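Local coordinates for protein pterin-4-alpha-carbinolamine dehydratase MoaB2 (Mycobacterium marinum, PDB 3RFQ) that probably takes part in molybdenum cofactor biosynthesis, binding molybdopterin or a related pterin as other MogA/MoaB proteins do, at residues E109-I114 with V153-G158; A33-V38 with P52-L57. All coordinates share one frame; numbering follows the deposited sequence.

Contact 1 (E109-I114 with V153-G158); sequences ESTREI and VVNLAG
T111 and N155 reach for each other from opposite directions, and each is set for the meeting by its first torsion: OG1 of T111 lies beside its own backbone N (chi1 -59°), and CG of N155 likewise stands beside its backbone N, anti to the carbonyl carbon. The amide nitrogen ND2 of N155 then donates to OG1 of T111 across 3.0 Å. The bond is bent, with an N-H...O angle of 147°, and the hydroxyl sits 20° out of the amide plane. OG1 also bonds to the carbonyl O of T107, one helical turn earlier, so the hydroxyl is tied to its own helix as well as to the strand. The amide is gripped at both ends: ND2 has a second partner in S95 OG on the neighbouring strand 92-96, and OD1 takes the backbone N-H of L144, which fixes which way round the group lies. In the alpha/beta fold of the MogA/MoaB family, built here on a mixed sheet, the segment 109-114 of helix 107-114 runs nearly antiparallel to 153-156, their axes 10.0 Å apart at closest approach. T111, V153 and N155 are all buried, so the polar link lies inside the helix-sheet interface. Methyl groups continue the contact farther along the segment, toward I114. CG2 of T111 meets CG1 of V153 at 4.1 Å, and CD1 of I114 approaches CG2 of V153 more loosely, at 4.4 Å. L82 of helix 75-87 also packs against T111, while the opposite face of the strand, through V154, meets L170 and I126.

Contact 2 (A33-V38 with P52-L57); sequences ALVVVV and PLVTEL
V35 points from the middle of strand 31-38 toward helix 51-60 and V54 back toward the strand, and the two branched side chains meet obliquely. Followed outward from CB, V35 divides into two methyls that both meet CB and CG1 of V54, CG2 reaching T55 as well. CG1, anti to the backbone N (chi1 -176°), rests against CB of V54 at 3.9 Å and has CG1 of V54 almost as near. CG2, the branch beside the backbone N, makes the closest approach of the contact, 3.7 Å to CG1 of V54. CG2 of V35 also lies 4.0 Å from OG1 of T55, so this one methyl bears on two successive helical residues. The hydroxyl of T55 is hydrogen-bonded to the carbonyl O of G51, one turn back in the same helix. Strand 31-38, this helix and strand 63-71 follow one another as a beta-alpha-beta unit with adjacent parallel strands, and V54 also packs on V94 and V96 of strand 92-96. With valine methyls supplying most of the buried surface and the threonine hydroxyl engaged within its helix, the helix is held to the sheet here by dispersion and the exclusion of water, without directional bonds between the two segments.

Overall arrangement
Contact 1 and contact 2 join different helices to one mixed sheet, with strand 92-96 lying between strands 31-38 and 151-156. Their centres are about 14 Å apart, on opposite sides of the chain's centre, and their nearest atoms stay about 6 Å apart without touching. Along the chain they follow in series, contact 2 closing before contact 1 opens. The principle they illustrate is that a sheet can hold helices by different chemistry: a buried amide-hydroxyl bond in 109-114/153-158, branched aliphatic packing in 33-38/52-57. S129 and D165, which bind the sodium ion, belong to neither contact; helix 160-180, carrying D165, packs on V54 and, behind contact 1, on V154, which points away from helix 107-114.

Contact 1 (E109-I114 with V153-G158)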
ATOM      1  N   GLU C 109       7.375 -24.099   9.930  1.00 21.19           N
ATOM      2  CA  GLU C 109       7.872 -24.763  11.142  1.00 23.22           C
ATOM      3  C   GLU C 109       9.257 -25.372  10.898  1.00 23.78           C
ATOM      4  O   GLU C 109      10.139 -25.258  11.756  1.00 24.31           O
ATOM      5  CB  GLU C 109       6.899 -25.853  11.664  1.00 25.00           C
ATOM      6  CG  GLU C 109       5.595 -25.347  12.288  1.00 26.69           C
ATOM      7  CD  GLU C 109       4.848 -24.396  11.359  1.00 28.90           C
ATOM      8  OE1 GLU C 109       4.476 -24.811  10.236  1.00 28.11           O
ATOM      9  OE2 GLU C 109       4.696 -23.212  11.730  1.00 30.93           O
ATOM     10  N   SER C 110       9.431 -26.030   9.750  1.00 23.41           N
ATOM     11  CA  SER C 110      10.752 -26.556   9.343  1.00 24.54           C
ATOM     12  C   SER C 110      11.777 -25.432   9.191  1.00 23.60           C
ATOM     13  O   SER C 110      12.936 -25.565   9.612  1.00 24.16           O
ATOM     14  CB  SER C 110      10.671 -27.312   8.014  1.00 24.36           C
ATOM     15  OG  SER C 110       9.737 -28.379   8.060  1.00 26.81           O
ATOM     16  N   THR C 111      11.351 -24.331   8.575  1.00 21.89           N
ATOM     17  CA  THR C 111      12.252 -23.209   8.312  1.00 20.85           C
ATOM     18  C   THR C 111      12.674 -22.491   9.603  1.00 22.47           C
ATOM     19  O   THR C 111      13.850 -22.188   9.799  1.00 22.98           O
ATOM     20  CB  THR C 111      11.626 -22.256   7.292  1.00 19.18           C
ATOM     21  OG1 THR C 111      11.378 -23.002   6.097  1.00 18.23           O
ATOM     22  CG2 THR C 111      12.553 -21.059   6.985  1.00 16.86           C
ATOM     23  N   ARG C 112      11.728 -22.250  10.497  1.00 23.65           N
ATOM     24  CA  ARG C 112      12.016 -21.504  11.730  1.00 26.36           C
ATOM     25  C   ARG C 112      13.193 -22.092  12.510  1.00 27.85           C
ATOM     26  O   ARG C 112      13.991 -21.350  13.074  1.00 28.52           O
ATOM     27  CB  ARG C 112      10.780 -21.480  12.644  1.00 27.10           C
ATOM     28  CG  ARG C 112      10.848 -20.442  13.773  1.00 31.08           C
ATOM     29  CD  ARG C 112       9.492 -20.334  14.496  1.00 37.39           C
ATOM     30  NE  ARG C 112       8.410 -19.804  13.645  1.00 39.26           N
ATOM     31  CZ  ARG C 112       7.308 -20.467  13.277  1.00 40.92           C
ATOM     32  NH1 ARG C 112       7.093 -21.720  13.670  1.00 42.87           N
ATOM     33  NH2 ARG C 112       6.407 -19.869  12.512  1.00 38.67           N
ATOM     34  N   GLU C 113      13.274 -23.420  12.533  1.00 28.85           N
ATOM     35  CA  GLU C 113      14.293 -24.147  13.286  1.00 31.60           C
ATOM     36  C   GLU C 113      15.712 -23.881  12.823  1.00 30.96           C
ATOM     37  O   GLU C 113      16.640 -23.842  13.633  1.00 32.06           O
ATOM     38  CB  GLU C 113      14.032 -25.647  13.208  1.00 33.12           C
ATOM     39  CG  GLU C 113      13.064 -26.131  14.237  1.00 37.83           C
ATOM     40  CD  GLU C 113      13.487 -25.728  15.643  1.00 43.93           C
ATOM     41  OE1 GLU C 113      14.529 -26.263  16.119  1.00 44.76           O
ATOM     42  OE2 GLU C 113      12.776 -24.872  16.245  1.00 44.90           O
ATOM     43  N   ILE C 114      15.876 -23.707  11.519  1.00 29.11           N
ATOM     44  CA  ILE C 114      17.196 -23.481  10.974  1.00 28.97           C
ATOM     45  C   ILE C 114      17.569 -21.999  10.817  1.00 28.00           C
ATOM     46  O   ILE C 114      18.733 -21.718  10.570  1.00 29.05           O
ATOM     47  CB  ILE C 114      17.429 -24.277   9.675  1.00 28.38           C
ATOM     48  CG1 ILE C 114      16.450 -23.871   8.577  1.00 26.77           C
ATOM     49  CG2 ILE C 114      17.254 -25.740   9.951  1.00 30.54           C
ATOM     50  CD1 ILE C 114      16.967 -22.839   7.652  1.00 26.47           C
ATOM     51  N   VAL C 153      17.101 -17.474   3.167  1.00 14.52           N
ATOM     52  CA  VAL C 153      16.067 -18.480   2.858  1.00 14.59           C
ATOM     53  C   VAL C 153      14.715 -17.777   2.850  1.00 14.21           C
ATOM     54  O   VAL C 153      14.379 -17.074   3.793  1.00 14.92           O
ATOM     55  CB  VAL C 153      15.997 -19.561   3.963  1.00 15.90           C
ATOM     56  CG1 VAL C 153      14.876 -20.608   3.697  1.00 14.63           C
ATOM     57  CG2 VAL C 153      17.378 -20.226   4.176  1.00 16.44           C
ATOM     58  N   VAL C 154      13.952 -17.975   1.788  1.00 13.65           N
ATOM     59  CA  VAL C 154      12.630 -17.354   1.629  1.00 13.63           C
ATOM     60  C   VAL C 154      11.615 -18.432   1.277  1.00 13.33           C
ATOM     61  O   VAL C 154      11.863 -19.214   0.371  1.00 15.06           O
ATOM     62  CB  VAL C 154      12.685 -16.240   0.529  1.00 13.50           C
ATOM     63  CG1 VAL C 154      11.285 -15.593   0.314  1.00 11.66           C
ATOM     64  CG2 VAL C 154      13.738 -15.160   0.935  1.00 11.02           C
ATOM     65  N   ASN C 155      10.518 -18.539   2.024  1.00 13.62           N
ATOM     66  CA  ASN C 155       9.475 -19.519   1.709  1.00 13.41           C
ATOM     67  C   ASN C 155       8.411 -18.818   0.897  1.00 13.01           C
ATOM     68  O   ASN C 155       7.838 -17.821   1.349  1.00 12.68           O
ATOM     69  CB  ASN C 155       8.756 -20.061   2.955  1.00 14.38           C
ATOM     70  CG  ASN C 155       9.684 -20.640   4.042  1.00 15.35           C
ATOM     71  OD1 ASN C 155       9.411 -20.415   5.212  1.00 15.77           O
ATOM     72  ND2 ASN C 155      10.717 -21.430   3.676  1.00 11.91           N
ATOM     73  N   LEU C 156       8.116 -19.321  -0.296  1.00 12.93           N
ATOM     74  CA  LEU C 156       6.939 -18.830  -1.045  1.00 12.67           C
ATOM     75  C   LEU C 156       5.780 -19.841  -1.062  1.00 14.22           C
ATOM     76  O   LEU C 156       6.003 -21.063  -0.998  1.00 14.71           O
ATOM     77  CB  LEU C 156       7.339 -18.493  -2.484  1.00 12.04           C
ATOM     78  CG  LEU C 156       8.499 -17.519  -2.707  1.00 10.06           C
ATOM     79  CD1 LEU C 156       8.753 -17.360  -4.227  1.00  9.92           C
ATOM     80  CD2 LEU C 156       8.203 -16.181  -2.054  1.00  9.29           C
ATOM     81  N   ALA C 157       4.553 -19.334  -1.167  1.00 14.24           N
ATOM     82  CA  ALA C 157       3.395 -20.190  -1.394  1.00 16.15           C
ATOM     83  C   ALA C 157       3.492 -20.940  -2.728  1.00 16.60           C
ATOM     84  O   ALA C 157       4.290 -20.573  -3.612  1.00 15.80           O
ATOM     85  CB  ALA C 157       2.077 -19.386  -1.314  1.00 15.74           C
ATOM     86  N   GLY C 158       2.691 -21.993  -2.867  1.00 17.94           N
ATOM     87  CA  GLY C 158       2.813 -22.887  -4.022  1.00 18.79           C
ATOM     88  C   GLY C 158       2.143 -22.541  -5.356  1.00 19.49           C
ATOM     89  O   GLY C 158       2.535 -23.088  -6.391  1.00 20.62           O
TER

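Contact 2 (A33-V38 with P52-L57)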
ATOM      1  N   ALA C  33      21.984 -19.779  -6.128  1.00 18.57           N
ATOM      2  CA  ALA C  33      20.694 -20.137  -5.526  1.00 18.10           C
ATOM      3  C   ALA C  33      20.328 -21.617  -5.620  1.00 17.98           C
ATOM      4  O   ALA C  33      20.843 -22.356  -6.481  1.00 18.64           O
ATOM      5  CB  ALA C  33      19.568 -19.252  -6.073  1.00 16.11           C
ATOM      6  N   LEU C  34      19.423 -22.033  -4.742  1.00 18.72           N
ATOM      7  CA  LEU C  34      18.819 -23.366  -4.800  1.00 19.56           C
ATOM      8  C   LEU C  34      17.313 -23.210  -4.652  1.00 18.65           C
ATOM      9  O   LEU C  34      16.850 -22.382  -3.865  1.00 19.14           O
ATOM     10  CB  LEU C  34      19.339 -24.249  -3.655  1.00 20.66           C
ATOM     11  CG  LEU C  34      18.800 -25.692  -3.616  1.00 23.91           C
ATOM     12  CD1 LEU C  34      19.554 -26.566  -4.616  1.00 25.16           C
ATOM     13  CD2 LEU C  34      18.901 -26.315  -2.207  1.00 25.80           C
ATOM     14  N   VAL C  35      16.568 -24.002  -5.412  1.00 18.15           N
ATOM     15  CA  VAL C  35      15.111 -24.063  -5.298  1.00 17.53           C
ATOM     16  C   VAL C  35      14.711 -25.341  -4.557  1.00 18.38           C
ATOM     17  O   VAL C  35      15.211 -26.411  -4.857  1.00 19.33           O
ATOM     18  CB  VAL C  35      14.444 -24.115  -6.686  1.00 17.89           C
ATOM     19  CG1 VAL C  35      12.915 -24.089  -6.556  1.00 17.12           C
ATOM     20  CG2 VAL C  35      14.970 -22.959  -7.596  1.00 16.74           C
ATOM     21  N   VAL C  36      13.838 -25.213  -3.566  1.00 18.04           N
ATOM     22  CA  VAL C  36      13.298 -26.367  -2.846  1.00 18.42           C
ATOM     23  C   VAL C  36      11.801 -26.419  -3.106  1.00 18.78           C
ATOM     24  O   VAL C  36      11.081 -25.538  -2.661  1.00 19.32           O
ATOM     25  CB  VAL C  36      13.574 -26.284  -1.322  1.00 19.07           C
ATOM     26  CG1 VAL C  36      12.920 -27.475  -0.576  1.00 18.42           C
ATOM     27  CG2 VAL C  36      15.050 -26.250  -1.076  1.00 17.90           C
ATOM     28  N   VAL C  37      11.348 -27.438  -3.835  1.00 19.38           N
ATOM     29  CA  VAL C  37       9.928 -27.649  -4.078  1.00 20.31           C
ATOM     30  C   VAL C  37       9.333 -28.585  -3.028  1.00 22.28           C
ATOM     31  O   VAL C  37       9.698 -29.755  -2.950  1.00 24.00           O
ATOM     32  CB  VAL C  37       9.653 -28.165  -5.518  1.00 21.09           C
ATOM     33  CG1 VAL C  37       8.162 -28.500  -5.718  1.00 21.92           C
ATOM     34  CG2 VAL C  37      10.127 -27.120  -6.545  1.00 18.44           C
ATOM     35  N   VAL C  38       8.434 -28.044  -2.207  1.00 23.06           N
ATOM     36  CA  VAL C  38       7.749 -28.803  -1.186  1.00 24.90           C
ATOM     37  C   VAL C  38       6.432 -29.218  -1.761  1.00 27.99           C
ATOM     38  O   VAL C  38       5.499 -28.422  -1.844  1.00 28.14           O
ATOM     39  CB  VAL C  38       7.482 -27.975   0.078  1.00 25.07           C
ATOM     40  CG1 VAL C  38       6.885 -28.869   1.174  1.00 26.73           C
ATOM     41  CG2 VAL C  38       8.746 -27.314   0.559  1.00 22.23           C
ATOM     42  N   PRO C  52      11.258 -25.384 -12.619  1.00 21.38           N
ATOM     43  CA  PRO C  52      11.765 -24.650 -13.804  1.00 21.73           C
ATOM     44  C   PRO C  52      11.437 -23.158 -13.796  1.00 20.66           C
ATOM     45  O   PRO C  52      12.249 -22.331 -14.289  1.00 19.90           O
ATOM     46  CB  PRO C  52      11.103 -25.360 -15.012  1.00 22.74           C
ATOM     47  CG  PRO C  52      10.769 -26.774 -14.507  1.00 23.49           C
ATOM     48  CD  PRO C  52      10.478 -26.585 -12.982  1.00 23.30           C
ATOM     49  N   LEU C  53      10.262 -22.813 -13.263  1.00 19.26           N
ATOM     50  CA  LEU C  53       9.849 -21.413 -13.255  1.00 18.13           C
ATOM     51  C   LEU C  53      10.714 -20.598 -12.284  1.00 17.24           C
ATOM     52  O   LEU C  53      11.259 -19.537 -12.650  1.00 16.70           O
ATOM     53  CB  LEU C  53       8.350 -21.261 -12.961  1.00 17.14           C
ATOM     54  CG  LEU C  53       7.855 -19.817 -12.814  1.00 17.69           C
ATOM     55  CD1 LEU C  53       8.164 -18.947 -14.060  1.00 17.10           C
ATOM     56  CD2 LEU C  53       6.364 -19.760 -12.451  1.00 17.62           C
ATOM     57  N   VAL C  54      10.852 -21.088 -11.052  1.00 17.16           N
ATOM     58  CA  VAL C  54      11.708 -20.406 -10.062  1.00 17.12           C
ATOM     59  C   VAL C  54      13.143 -20.314 -10.607  1.00 17.56           C
ATOM     60  O   VAL C  54      13.804 -19.314 -10.425  1.00 17.42           O
ATOM     61  CB  VAL C  54      11.655 -21.056  -8.624  1.00 16.89           C
ATOM     62  CG1 VAL C  54      12.464 -20.223  -7.608  1.00 16.41           C
ATOM     63  CG2 VAL C  54      10.201 -21.138  -8.133  1.00 16.84           C
ATOM     64  N   THR C  55      13.583 -21.341 -11.325  1.00 18.10           N
ATOM     65  CA  THR C  55      14.919 -21.359 -11.888  1.00 18.50           C
ATOM     66  C   THR C  55      15.081 -20.237 -12.911  1.00 19.04           C
ATOM     67  O   THR C  55      16.076 -19.496 -12.860  1.00 18.69           O
ATOM     68  CB  THR C  55      15.224 -22.713 -12.526  1.00 19.87           C
ATOM     69  OG1 THR C  55      15.182 -23.712 -11.503  1.00 21.12           O
ATOM     70  CG2 THR C  55      16.607 -22.717 -13.226  1.00 19.73           C
ATOM     71  N   GLU C  56      14.108 -20.131 -13.825  1.00 18.46           N
ATOM     72  CA  GLU C  56      14.058 -19.065 -14.810  1.00 19.10           C
ATOM     73  C   GLU C  56      14.104 -17.674 -14.173  1.00 17.60           C
ATOM     74  O   GLU C  56      14.868 -16.816 -14.618  1.00 18.46           O
ATOM     75  CB  GLU C  56      12.805 -19.197 -15.690  1.00 19.15           C
ATOM     76  CG  GLU C  56      12.665 -18.093 -16.738  1.00 21.71           C
ATOM     77  CD  GLU C  56      11.213 -17.895 -17.247  1.00 24.00           C
ATOM     78  OE1 GLU C  56      10.323 -18.726 -16.967  1.00 25.15           O
ATOM     79  OE2 GLU C  56      10.968 -16.915 -17.967  1.00 24.49           O
ATOM     80  N   LEU C  57      13.289 -17.466 -13.144  1.00 16.56           N
ATOM     81  CA  LEU C  57      13.194 -16.178 -12.444  1.00 15.22           C
ATOM     82  C   LEU C  57      14.452 -15.853 -11.625  1.00 14.82           C
ATOM     83  O   LEU C  57      14.914 -14.714 -11.624  1.00 14.90           O
ATOM     84  CB  LEU C  57      11.932 -16.133 -11.561  1.00 13.53           C
ATOM     85  CG  LEU C  57      10.614 -16.337 -12.342  1.00 15.64           C
ATOM     86  CD1 LEU C  57       9.393 -16.465 -11.402  1.00 13.62           C
ATOM     87  CD2 LEU C  57      10.356 -15.216 -13.338  1.00 15.70           C
TER